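Local coordinates for epimerase domain-containing protein (Bacillus cereus HuA2-4, PDB 6ZLK) that interconverts UDP-glucuronic acid and UDP-galacturonic acid by epimerising the sugar at C4, using bound NAD as redox cofactor, at residues M1-I12 / L71-A82; I116-I124 / A228-I236. All blocks are in the same frame, centred on the assembly; numbering follows the deposited sequence.

Contact 1: M1-I12 / L71-A82; sequences MKILVTGAAGFI and LLQDIDVVYHLA. With NAD (nicotinamide-adenine-dinucleotide), chain E.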
loop_
_atom_site.group_PDB
_atom_site.type_symbol
_atom_site.label_atom_id
_atom_site.label_comp_id
_atom_site.label_asym_id
_atom_site.label_seq_id
_atom_site.Cartn_x
_atom_site.Cartn_y
_atom_site.Cartn_z
ATOM N N MET A 1 30.926 -10.260 8.095
ATOM C CA MET A 1 29.509 -10.144 7.673
ATOM C C MET A 1 29.442 -9.243 6.441
ATOM O O MET A 1 30.115 -8.165 6.440
ATOM C CB MET A 1 28.719 -9.494 8.803
ATOM C CG MET A 1 27.293 -9.237 8.394
ATOM S SD MET A 1 26.334 -9.128 9.839
ATOM C CE MET A 1 26.198 -10.870 10.237
ATOM N N LYS A 2 28.657 -9.619 5.451
ATOM C CA LYS A 2 28.550 -8.850 4.205
ATOM C C LYS A 2 27.149 -8.255 4.171
ATOM O O LYS A 2 26.157 -8.977 4.267
ATOM C CB LYS A 2 28.796 -9.669 2.946
ATOM C CG LYS A 2 29.026 -8.811 1.706
ATOM C CD LYS A 2 29.625 -9.505 0.505
ATOM C CE LYS A 2 29.870 -8.508 -0.588
ATOM N NZ LYS A 2 30.746 -9.067 -1.638
ATOM N N ILE A 3 27.095 -6.957 4.003
ATOM C CA ILE A 3 25.868 -6.162 4.189
ATOM C C ILE A 3 25.602 -5.387 2.901
ATOM O O ILE A 3 26.462 -4.625 2.424
ATOM C CB ILE A 3 26.036 -5.223 5.391
ATOM C CG1 ILE A 3 26.421 -5.974 6.674
ATOM C CG2 ILE A 3 24.772 -4.410 5.568
ATOM C CD1 ILE A 3 26.862 -5.086 7.746
ATOM N N LEU A 4 24.391 -5.500 2.389
ATOM C CA LEU A 4 23.920 -4.701 1.249
ATOM C C LEU A 4 23.163 -3.518 1.807
ATOM O O LEU A 4 22.235 -3.717 2.628
ATOM C CB LEU A 4 22.974 -5.495 0.365
ATOM C CG LEU A 4 22.342 -4.717 -0.772
ATOM C CD1 LEU A 4 23.408 -4.283 -1.769
ATOM C CD2 LEU A 4 21.285 -5.571 -1.448
ATOM N N VAL A 5 23.549 -2.299 1.442
ATOM C CA VAL A 5 22.802 -1.081 1.811
ATOM C C VAL A 5 22.188 -0.505 0.572
ATOM O O VAL A 5 22.973 -0.012 -0.292
ATOM C CB VAL A 5 23.662 -0.023 2.509
ATOM C CG1 VAL A 5 22.834 1.200 2.827
ATOM C CG2 VAL A 5 24.300 -0.591 3.773
ATOM N N THR A 6 20.893 -0.581 0.421
ATOM C CA THR A 6 20.249 0.068 -0.748
ATOM C C THR A 6 20.088 1.537 -0.406
ATOM O O THR A 6 19.838 1.879 0.780
ATOM C CB THR A 6 18.929 -0.570 -1.158
ATOM O OG1 THR A 6 17.933 -0.219 -0.185
ATOM C CG2 THR A 6 19.043 -2.075 -1.274
ATOM N N GLY A 7 20.163 2.408 -1.410
ATOM C CA GLY A 7 20.081 3.850 -1.182
ATOM C C GLY A 7 21.294 4.383 -0.440
ATOM O O GLY A 7 21.156 5.376 0.275
ATOM N N ALA A 8 22.454 3.777 -0.662
ATOM C CA ALA A 8 23.710 4.004 0.092
ATOM C C ALA A 8 24.253 5.427 -0.123
ATOM O O ALA A 8 25.060 5.876 0.727
ATOM C CB ALA A 8 24.716 2.966 -0.296
ATOM N N ALA A 9 23.875 6.111 -1.217
ATOM C CA ALA A 9 24.382 7.487 -1.482
ATOM C C ALA A 9 23.478 8.572 -0.912
ATOM O O ALA A 9 23.861 9.768 -0.924
ATOM C CB ALA A 9 24.549 7.667 -2.977
ATOM N N GLY A 10 22.362 8.180 -0.312
ATOM C CA GLY A 10 21.393 9.114 0.260
ATOM C C GLY A 10 21.860 9.629 1.617
ATOM O O GLY A 10 22.979 9.265 2.127
ATOM N N PHE A 11 21.032 10.451 2.228
ATOM C CA PHE A 11 21.313 11.100 3.519
ATOM C C PHE A 11 21.613 10.034 4.580
ATOM O O PHE A 11 22.715 9.958 5.151
ATOM C CB PHE A 11 20.109 11.955 3.889
ATOM C CG PHE A 11 19.983 12.410 5.312
ATOM C CD1 PHE A 11 21.098 12.752 6.075
ATOM C CD2 PHE A 11 18.730 12.612 5.851
ATOM C CE1 PHE A 11 20.938 13.226 7.357
ATOM C CE2 PHE A 11 18.563 13.075 7.147
ATOM C CZ PHE A 11 19.674 13.412 7.892
ATOM N N ILE A 12 20.621 9.160 4.826
ATOM C CA ILE A 12 20.788 8.157 5.898
ATOM C C ILE A 12 21.767 7.052 5.491
ATOM O O ILE A 12 22.649 6.682 6.305
ATOM C CB ILE A 12 19.435 7.658 6.398
ATOM C CG1 ILE A 12 18.649 8.867 6.936
ATOM C CG2 ILE A 12 19.656 6.605 7.496
ATOM C CD1 ILE A 12 17.242 8.557 7.364
ATOM N N LEU A 71 23.628 -9.948 -7.110
ATOM C CA LEU A 71 23.891 -8.957 -6.045
ATOM C C LEU A 71 23.811 -9.651 -4.684
ATOM O O LEU A 71 24.625 -9.307 -3.798
ATOM C CB LEU A 71 22.859 -7.840 -6.145
ATOM C CG LEU A 71 23.075 -6.664 -5.205
ATOM C CD1 LEU A 71 24.417 -6.013 -5.491
ATOM C CD2 LEU A 71 21.946 -5.677 -5.344
ATOM N N LEU A 72 22.856 -10.552 -4.498
ATOM C CA LEU A 72 22.524 -11.005 -3.129
ATOM C C LEU A 72 23.244 -12.313 -2.770
ATOM O O LEU A 72 23.095 -12.762 -1.639
ATOM C CB LEU A 72 21.002 -11.167 -3.044
ATOM C CG LEU A 72 20.210 -9.868 -2.880
ATOM C CD1 LEU A 72 18.744 -10.109 -3.164
ATOM C CD2 LEU A 72 20.403 -9.325 -1.466
ATOM N N GLN A 73 23.945 -12.947 -3.704
ATOM C CA GLN A 73 24.434 -14.347 -3.511
ATOM C C GLN A 73 25.316 -14.463 -2.248
ATOM O O GLN A 73 25.243 -15.528 -1.588
ATOM C CB GLN A 73 25.158 -14.840 -4.771
ATOM C CG GLN A 73 26.455 -14.097 -5.079
ATOM C CD GLN A 73 26.899 -14.231 -6.523
ATOM O OE1 GLN A 73 26.559 -15.188 -7.220
ATOM N NE2 GLN A 73 27.671 -13.262 -6.992
ATOM N N ASP A 74 26.139 -13.460 -1.921
ATOM C CA ASP A 74 27.057 -13.523 -0.759
ATOM C C ASP A 74 26.630 -12.549 0.368
ATOM O O ASP A 74 27.443 -12.275 1.273
ATOM C CB ASP A 74 28.495 -13.312 -1.239
ATOM C CG ASP A 74 28.666 -11.965 -1.928
ATOM O OD1 ASP A 74 27.607 -11.272 -2.138
ATOM O OD2 ASP A 74 29.847 -11.601 -2.260
ATOM N N ILE A 75 25.385 -12.067 0.366
ATOM C CA ILE A 75 24.902 -11.063 1.349
ATOM C C ILE A 75 24.319 -11.752 2.580
ATOM O O ILE A 75 23.511 -12.708 2.404
ATOM C CB ILE A 75 23.866 -10.146 0.699
ATOM C CG1 ILE A 75 24.491 -9.413 -0.479
ATOM C CG2 ILE A 75 23.247 -9.243 1.740
ATOM C CD1 ILE A 75 25.624 -8.510 -0.089
ATOM N N ASP A 76 24.726 -11.325 3.754
ATOM C CA ASP A 76 24.176 -11.792 5.057
ATOM C C ASP A 76 22.995 -10.937 5.514
ATOM O O ASP A 76 22.135 -11.410 6.207
ATOM C CB ASP A 76 25.277 -11.778 6.118
ATOM C CG ASP A 76 26.394 -12.724 5.731
ATOM O OD1 ASP A 76 26.096 -13.899 5.535
ATOM O OD2 ASP A 76 27.515 -12.272 5.525
ATOM N N VAL A 77 23.052 -9.631 5.314
ATOM C CA VAL A 77 22.121 -8.642 5.879
ATOM C C VAL A 77 21.817 -7.640 4.776
ATOM O O VAL A 77 22.753 -7.161 4.085
ATOM C CB VAL A 77 22.700 -7.926 7.111
ATOM C CG1 VAL A 77 21.800 -6.815 7.584
ATOM C CG2 VAL A 77 22.960 -8.941 8.219
ATOM N N VAL A 78 20.560 -7.322 4.623
ATOM C CA VAL A 78 20.112 -6.202 3.754
ATOM C C VAL A 78 19.569 -5.087 4.602
ATOM O O VAL A 78 18.786 -5.341 5.501
ATOM C CB VAL A 78 19.044 -6.621 2.738
ATOM C CG1 VAL A 78 18.586 -5.390 1.939
ATOM C CG2 VAL A 78 19.554 -7.749 1.855
ATOM N N TYR A 79 20.123 -3.894 4.440
ATOM C CA TYR A 79 19.509 -2.643 4.899
ATOM C C TYR A 79 18.849 -1.987 3.705
ATOM O O TYR A 79 19.540 -1.534 2.773
ATOM C CB TYR A 79 20.525 -1.698 5.499
ATOM C CG TYR A 79 20.911 -1.984 6.911
ATOM C CD1 TYR A 79 20.080 -1.649 7.977
ATOM C CD2 TYR A 79 22.168 -2.465 7.216
ATOM C CE1 TYR A 79 20.501 -1.858 9.277
ATOM C CE2 TYR A 79 22.607 -2.661 8.500
ATOM C CZ TYR A 79 21.767 -2.343 9.556
ATOM O OH TYR A 79 22.237 -2.493 10.830
ATOM N N HIS A 80 17.528 -1.953 3.708
ATOM C CA HIS A 80 16.782 -1.455 2.542
ATOM C C HIS A 80 16.323 -0.022 2.808
ATOM O O HIS A 80 15.285 0.228 3.436
ATOM C CB HIS A 80 15.671 -2.432 2.165
ATOM C CG HIS A 80 14.863 -1.869 1.081
ATOM N ND1 HIS A 80 15.434 -1.192 0.014
ATOM C CD2 HIS A 80 13.534 -1.975 0.831
ATOM C CE1 HIS A 80 14.454 -0.827 -0.803
ATOM N NE2 HIS A 80 13.253 -1.334 -0.338
ATOM N N LEU A 81 17.116 0.953 2.380
ATOM C CA LEU A 81 16.801 2.375 2.551
ATOM C C LEU A 81 16.377 3.032 1.234
ATOM O O LEU A 81 15.868 4.175 1.277
ATOM C CB LEU A 81 17.982 3.140 3.131
ATOM C CG LEU A 81 18.182 2.969 4.639
ATOM C CD1 LEU A 81 18.738 1.628 5.025
ATOM C CD2 LEU A 81 19.088 4.061 5.196
ATOM N N ALA A 82 16.615 2.398 0.094
ATOM C CA ALA A 82 16.279 3.042 -1.202
ATOM C C ALA A 82 14.793 3.361 -1.241
ATOM O O ALA A 82 13.984 2.483 -0.847
ATOM C CB ALA A 82 16.633 2.185 -2.363
HETATM P PA NAD E . 17.594 9.934 0.188
HETATM O O1A NAD E . 16.734 10.362 -0.937
HETATM O O2A NAD E . 18.711 10.820 0.653
HETATM O O5B NAD E . 18.162 8.477 0.018
HETATM C C5B NAD E . 17.480 7.419 -0.688
HETATM C C4B NAD E . 18.355 6.927 -1.814
HETATM O O4B NAD E . 17.648 5.869 -2.500
HETATM C C3B NAD E . 18.706 7.973 -2.858
HETATM O O3B NAD E . 20.076 8.355 -2.838
HETATM C C2B NAD E . 18.198 7.357 -4.166
HETATM O O2B NAD E . 19.015 7.579 -5.302
HETATM C C1B NAD E . 18.144 5.865 -3.824
HETATM N N9A NAD E . 17.190 5.103 -4.611
HETATM C C8A NAD E . 15.851 5.347 -4.775
HETATM N N7A NAD E . 15.254 4.481 -5.550
HETATM C C5A NAD E . 16.295 3.663 -5.986
HETATM C C6A NAD E . 16.351 2.572 -6.865
HETATM N N6A NAD E . 15.298 2.117 -7.581
HETATM N N1A NAD E . 17.543 1.950 -7.027
HETATM C C2A NAD E . 18.616 2.414 -6.349
HETATM N N3A NAD E . 18.699 3.475 -5.534
HETATM C C4A NAD E . 17.502 4.034 -5.379
HETATM O O3 NAD E . 16.556 9.754 1.400
HETATM P PN NAD E . 16.855 9.565 2.997
HETATM O O1N NAD E . 16.394 10.780 3.655
HETATM O O2N NAD E . 18.207 9.065 3.147
HETATM O O5D NAD E . 15.856 8.386 3.321
HETATM C C5D NAD E . 16.355 7.102 3.389
HETATM C C4D NAD E . 15.227 6.202 3.807
HETATM O O4D NAD E . 14.748 6.583 5.109
HETATM C C3D NAD E . 14.010 6.209 2.870
HETATM O O3D NAD E . 13.486 4.874 2.753
HETATM C C2D NAD E . 12.979 7.056 3.613
HETATM O O2D NAD E . 11.645 6.768 3.184
HETATM C C1D NAD E . 13.365 6.705 5.046
HETATM N N1N NAD E . 13.058 7.747 6.013
HETATM C C2N NAD E . 13.748 8.923 6.019
HETATM C C3N NAD E . 13.437 9.874 6.927
HETATM C C7N NAD E . 14.111 11.201 6.923
HETATM O O7N NAD E . 13.766 11.976 7.797
HETATM N N7N NAD E . 15.081 11.444 6.029
HETATM C C4N NAD E . 12.486 9.598 7.926
HETATM C C5N NAD E . 11.692 8.461 7.812
HETATM C C6N NAD E . 12.031 7.526 6.883
#
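Strands 2-6 and 77-80 pair in parallel in the Rossmann fold of this epimerase, where G7, G10 and the turn between them form the glycine-rich loop that receives NAD. The ladder runs I3 with V77, L4 with V78, V5 with Y79 and T6 with H80. L4 gives its N to V77 O (2.9 Å) and takes Y79 N on its O. At the start of the ladder D76 N binds K2 O, and the D76 carboxylate answers through OD2, which accepts K2 N with its anti lone pair. The K2 chain is extended, with CG anti to the backbone N (chi1 -166°), and this carries NZ to D74 OD2 at 2.8 Å. NZ meets OD2 from above the carboxylate plane, forming a salt bridge.

T6 OG1 gathers three partners at the carboxyl end. It lies 2.7 Å from H80 ND1 at the imidazole edge, and accepts A82 N at 2.9 Å in a nearly straight bond (170°). L81 N adds a weak bond. OG1 sits between the backbone N and the carbonyl carbon (chi1 73°), facing the turn after the second strand. T6 thus fixes both the imidazole and the chain at L81 and A82. Beyond it, F11 N and I12 N at the start of the helix each hold a different phosphate of NAD, and L81 O accepts a hydrogen bond from O3D of the nicotinamide ribose. I12 CG2 presses tightly on L81 CD2 (3.5 Å).

L4 CD2 meets the ends of L71 and L72 from helix 68-72 on one face of the sheet. On the other, I3 CG2 touches the Y79 ring at its edge, and L229 of helix 218-230 packs on I3, V77 and Y79. Strand 27-31 pairs with the far side of strand 2-6.

Contact 2: I116-I124 / A228-I236; sequences IKLDKFIHI and ALETKKNII. With NAD (nicotinamide-adenine-dinucleotide), chain E.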
loop_
_atom_site.group_PDB
_atom_site.type_symbol
_atom_site.label_atom_id
_atom_site.label_comp_id
_atom_site.label_asym_id
_atom_site.label_seq_id
_atom_site.Cartn_x
_atom_site.Cartn_y
_atom_site.Cartn_z
ATOM N N ILE A 116 17.975 -17.111 -1.024
ATOM C CA ILE A 116 19.208 -17.031 -0.197
ATOM C C ILE A 116 18.818 -17.248 1.256
ATOM O O ILE A 116 17.616 -17.423 1.502
ATOM C CB ILE A 116 19.938 -15.709 -0.442
ATOM C CG1 ILE A 116 19.149 -14.500 0.053
ATOM C CG2 ILE A 116 20.292 -15.565 -1.913
ATOM C CD1 ILE A 116 19.973 -13.249 0.106
ATOM N N LYS A 117 19.776 -17.291 2.174
ATOM C CA LYS A 117 19.399 -17.486 3.603
ATOM C C LYS A 117 19.927 -16.295 4.394
ATOM O O LYS A 117 20.901 -16.446 5.106
ATOM C CB LYS A 117 19.920 -18.827 4.116
ATOM C CG LYS A 117 19.214 -20.028 3.498
ATOM C CD LYS A 117 19.547 -21.360 4.141
ATOM C CE LYS A 117 18.430 -22.372 3.976
ATOM N NZ LYS A 117 18.883 -23.755 4.268
ATOM N N LEU A 118 19.263 -15.151 4.289
ATOM C CA LEU A 118 19.723 -13.950 4.994
ATOM C C LEU A 118 19.680 -14.199 6.487
ATOM O O LEU A 118 18.748 -14.931 6.983
ATOM C CB LEU A 118 18.816 -12.729 4.752
ATOM C CG LEU A 118 18.894 -12.064 3.409
ATOM C CD1 LEU A 118 17.808 -10.996 3.328
ATOM C CD2 LEU A 118 20.293 -11.500 3.182
ATOM N N ASP A 119 20.518 -13.471 7.190
ATOM C CA ASP A 119 20.341 -13.247 8.642
ATOM C C ASP A 119 19.152 -12.308 8.886
ATOM O O ASP A 119 18.325 -12.594 9.740
ATOM C CB ASP A 119 21.591 -12.649 9.264
ATOM C CG ASP A 119 22.814 -13.556 9.209
ATOM O OD1 ASP A 119 22.653 -14.762 8.919
ATOM O OD2 ASP A 119 23.920 -13.049 9.495
ATOM N N LYS A 120 19.107 -11.158 8.221
ATOM C CA LYS A 120 18.110 -10.108 8.501
ATOM C C LYS A 120 17.913 -9.310 7.237
ATOM O O LYS A 120 18.904 -9.077 6.494
ATOM C CB LYS A 120 18.508 -9.104 9.595
ATOM C CG LYS A 120 18.484 -9.670 10.990
ATOM C CD LYS A 120 18.932 -8.725 12.050
ATOM C CE LYS A 120 18.594 -9.268 13.415
ATOM N NZ LYS A 120 19.521 -8.734 14.430
ATOM N N PHE A 121 16.663 -8.950 7.015
ATOM C CA PHE A 121 16.247 -7.994 5.979
ATOM C C PHE A 121 15.669 -6.814 6.704
ATOM O O PHE A 121 14.547 -6.902 7.233
ATOM C CB PHE A 121 15.248 -8.610 5.009
ATOM C CG PHE A 121 14.867 -7.696 3.883
ATOM C CD1 PHE A 121 13.945 -6.682 4.025
ATOM C CD2 PHE A 121 15.384 -7.921 2.626
ATOM C CE1 PHE A 121 13.606 -5.859 2.955
ATOM C CE2 PHE A 121 15.006 -7.155 1.544
ATOM C CZ PHE A 121 14.156 -6.084 1.714
ATOM N N ILE A 122 16.474 -5.758 6.865
ATOM C CA ILE A 122 16.146 -4.606 7.712
ATOM C C ILE A 122 15.573 -3.523 6.813
ATOM O O ILE A 122 16.327 -2.890 6.083
ATOM C CB ILE A 122 17.320 -4.143 8.559
ATOM C CG1 ILE A 122 17.911 -5.287 9.379
ATOM C CG2 ILE A 122 16.906 -3.000 9.459
ATOM C CD1 ILE A 122 19.197 -4.969 10.093
ATOM N N HIS A 123 14.272 -3.381 6.862
ATOM C CA HIS A 123 13.477 -2.491 5.985
ATOM C C HIS A 123 13.247 -1.174 6.674
ATOM O O HIS A 123 12.650 -1.148 7.765
ATOM C CB HIS A 123 12.177 -3.195 5.593
ATOM C CG HIS A 123 11.314 -2.342 4.751
ATOM N ND1 HIS A 123 11.417 -2.367 3.384
ATOM C CD2 HIS A 123 10.341 -1.456 5.060
ATOM C CE1 HIS A 123 10.553 -1.488 2.888
ATOM N NE2 HIS A 123 9.868 -0.912 3.894
ATOM N N ILE A 124 13.654 -0.074 6.077
ATOM C CA ILE A 124 13.491 1.245 6.681
ATOM C C ILE A 124 12.189 1.880 6.198
ATOM O O ILE A 124 11.958 1.970 4.988
ATOM C CB ILE A 124 14.714 2.121 6.408
ATOM C CG1 ILE A 124 15.815 1.838 7.447
ATOM C CG2 ILE A 124 14.292 3.563 6.451
ATOM C CD1 ILE A 124 16.153 0.440 7.654
ATOM N N ALA A 228 19.823 -2.779 15.378
ATOM C CA ALA A 228 18.940 -3.795 14.752
ATOM C C ALA A 228 19.761 -4.976 14.226
ATOM O O ALA A 228 19.238 -6.119 14.204
ATOM C CB ALA A 228 18.081 -3.180 13.665
ATOM N N LEU A 229 20.955 -4.749 13.698
ATOM C CA LEU A 229 21.843 -5.817 13.261
ATOM C C LEU A 229 22.456 -6.492 14.481
ATOM O O LEU A 229 22.468 -7.758 14.493
ATOM C CB LEU A 229 22.920 -5.206 12.381
ATOM C CG LEU A 229 23.991 -6.159 11.874
ATOM C CD1 LEU A 229 23.345 -7.392 11.268
ATOM C CD2 LEU A 229 24.880 -5.463 10.869
ATOM N N GLU A 230 22.936 -5.715 15.456
ATOM C CA GLU A 230 23.834 -6.244 16.513
ATOM C C GLU A 230 23.117 -6.728 17.773
ATOM O O GLU A 230 23.783 -7.413 18.592
ATOM C CB GLU A 230 24.851 -5.193 16.916
ATOM C CG GLU A 230 25.728 -4.854 15.753
ATOM C CD GLU A 230 26.840 -3.857 16.014
ATOM O OE1 GLU A 230 26.805 -3.154 17.027
ATOM O OE2 GLU A 230 27.745 -3.765 15.137
ATOM N N THR A 231 21.827 -6.496 17.910
ATOM C CA THR A 231 21.131 -6.890 19.159
ATOM C C THR A 231 21.217 -8.415 19.303
ATOM O O THR A 231 21.136 -9.153 18.277
ATOM C CB THR A 231 19.668 -6.429 19.163
ATOM O OG1 THR A 231 19.112 -6.860 20.415
ATOM C CG2 THR A 231 18.835 -7.026 18.059
ATOM N N LYS A 232 21.227 -8.866 20.550
ATOM C CA LYS A 232 21.140 -10.313 20.872
ATOM C C LYS A 232 19.685 -10.786 20.908
ATOM O O LYS A 232 19.476 -12.028 20.873
ATOM C CB LYS A 232 21.863 -10.559 22.200
ATOM C CG LYS A 232 23.377 -10.379 22.108
ATOM C CD LYS A 232 23.941 -10.998 20.834
ATOM C CE LYS A 232 25.456 -11.081 20.792
ATOM N NZ LYS A 232 25.920 -11.479 19.443
ATOM N N LYS A 233 18.717 -9.872 20.931
ATOM C CA LYS A 233 17.286 -10.223 21.023
ATOM C C LYS A 233 16.817 -10.730 19.656
ATOM O O LYS A 233 17.373 -10.295 18.647
ATOM C CB LYS A 233 16.481 -9.029 21.521
ATOM C CG LYS A 233 16.767 -8.622 22.957
ATOM C CD LYS A 233 15.503 -8.454 23.774
ATOM C CE LYS A 233 15.734 -8.476 25.267
ATOM N NZ LYS A 233 17.093 -7.997 25.614
ATOM N N ASN A 234 15.866 -11.661 19.626
ATOM C CA ASN A 234 15.200 -12.079 18.373
ATOM C C ASN A 234 14.183 -10.986 18.043
ATOM O O ASN A 234 13.184 -10.863 18.754
ATOM C CB ASN A 234 14.573 -13.474 18.413
ATOM C CG ASN A 234 14.241 -13.929 17.003
ATOM O OD1 ASN A 234 13.632 -13.197 16.242
ATOM N ND2 ASN A 234 14.660 -15.125 16.625
ATOM N N ILE A 235 14.428 -10.236 16.968
ATOM C CA ILE A 235 13.568 -9.109 16.539
ATOM C C ILE A 235 12.918 -9.375 15.181
ATOM O O ILE A 235 12.267 -8.474 14.617
ATOM C CB ILE A 235 14.353 -7.783 16.555
ATOM C CG1 ILE A 235 15.489 -7.769 15.531
ATOM C CG2 ILE A 235 14.864 -7.501 17.953
ATOM C CD1 ILE A 235 16.133 -6.413 15.359
ATOM N N ILE A 236 13.013 -10.588 14.686
ATOM C CA ILE A 236 12.461 -10.902 13.349
ATOM C C ILE A 236 10.944 -10.730 13.410
ATOM O O ILE A 236 10.300 -11.189 14.396
ATOM C CB ILE A 236 12.863 -12.296 12.864
ATOM C CG1 ILE A 236 14.376 -12.518 12.837
ATOM C CG2 ILE A 236 12.205 -12.523 11.531
ATOM C CD1 ILE A 236 15.193 -11.439 12.184
HETATM P PA NAD E . 17.594 9.934 0.188
HETATM O O1A NAD E . 16.734 10.362 -0.937
HETATM O O2A NAD E . 18.711 10.820 0.653
HETATM O O5B NAD E . 18.162 8.477 0.018
HETATM C C5B NAD E . 17.480 7.419 -0.688
HETATM C C4B NAD E . 18.355 6.927 -1.814
HETATM O O4B NAD E . 17.648 5.869 -2.500
HETATM C C3B NAD E . 18.706 7.973 -2.858
HETATM O O3B NAD E . 20.076 8.355 -2.838
HETATM C C2B NAD E . 18.198 7.357 -4.166
HETATM O O2B NAD E . 19.015 7.579 -5.302
HETATM C C1B NAD E . 18.144 5.865 -3.824
HETATM N N9A NAD E . 17.190 5.103 -4.611
HETATM C C8A NAD E . 15.851 5.347 -4.775
HETATM N N7A NAD E . 15.254 4.481 -5.550
HETATM C C5A NAD E . 16.295 3.663 -5.986
HETATM C C6A NAD E . 16.351 2.572 -6.865
HETATM N N6A NAD E . 15.298 2.117 -7.581
HETATM N N1A NAD E . 17.543 1.950 -7.027
HETATM C C2A NAD E . 18.616 2.414 -6.349
HETATM N N3A NAD E . 18.699 3.475 -5.534
HETATM C C4A NAD E . 17.502 4.034 -5.379
HETATM O O3 NAD E . 16.556 9.754 1.400
HETATM P PN NAD E . 16.855 9.565 2.997
HETATM O O1N NAD E . 16.394 10.780 3.655
HETATM O O2N NAD E . 18.207 9.065 3.147
HETATM O O5D NAD E . 15.856 8.386 3.321
HETATM C C5D NAD E . 16.355 7.102 3.389
HETATM C C4D NAD E . 15.227 6.202 3.807
HETATM O O4D NAD E . 14.748 6.583 5.109
HETATM C C3D NAD E . 14.010 6.209 2.870
HETATM O O3D NAD E . 13.486 4.874 2.753
HETATM C C2D NAD E . 12.979 7.056 3.613
HETATM O O2D NAD E . 11.645 6.768 3.184
HETATM C C1D NAD E . 13.365 6.705 5.046
HETATM N N1N NAD E . 13.058 7.747 6.013
HETATM C C2N NAD E . 13.748 8.923 6.019
HETATM C C3N NAD E . 13.437 9.874 6.927
HETATM C C7N NAD E . 14.111 11.201 6.923
HETATM O O7N NAD E . 13.766 11.976 7.797
HETATM N N7N NAD E . 15.081 11.444 6.029
HETATM C C4N NAD E . 12.486 9.598 7.926
HETATM C C5N NAD E . 11.692 8.461 7.812
HETATM C C6N NAD E . 12.031 7.526 6.883
HETATM O O HOH W 1 18.811 -10.568 16.608
#
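K120 and I122 of strand 120-126 pack the Rossmann sheet against the end of helix 218-230 and the loop after it. Just before the strand, D119 makes the first touch. Its O lies 4.1 Å from I236 CD1.

K120 does most of the work. Its CB points toward the helix end, and CG stands anti to the carbonyl carbon (chi1 -72°). From there the chain runs extended, past I236 CD1 at CG and across I235 CG1 at CE. NZ reaches the last turn of the helix and donates to two backbone carbonyls. The bond to A228 O is short, 2.6 Å, and tilted only 17° from the carbonyl plane. The bond to L229 O is longer, 3.1 Å, and its donor stands well above L229's own carbonyl plane, 57° out of it. An ammonium group bonded to the last carbonyls of a helix would be expected to interact favourably with the negative end of its dipole. NZ also donates to a water, which in turn donates to T231 O and K233 O. One ammonium group therefore ties together the helix end and the loop after it.

I122 follows two residues on, on the same face of the sheet. Its CD1 meets A228 CB at 4.1 Å and lies near L229 CB. I124, at the next position on this face, does not touch segment 228-236; its CG2 lies against the NAD ribose, 3.3 Å from O4D. I235 and I236 lie on V172 of strand 171-180. The loop has its own polar turns. T231 OG1 accepts K233 N in an ST turn and is also hydrogen-bonded to L290 O, and N234 OD1 takes I236 N at 3.1 Å in an Asx turn.

The two contacts lie in series along the chain, contact 1 closing before contact 2 opens, with centres about 12 Å apart. They share one Rossmann sheet. Strands 77-80 and 120-126 are neighbours in it, and I122 N lies 2.7 Å from V78 O, a probable hydrogen bond; D119 N probably pairs likewise with D76 O. Helix 218-230 covers both strands from one face: L229 CB packs 3.2 Å from Y79 OH, which is hydrogen-bonded to T225 O of the same helix. The carboxyl ends of adjacent strands 2-6, 77-80 and 120-126 all lead to NAD, so neighbouring strands of the two contacts line one cofactor site.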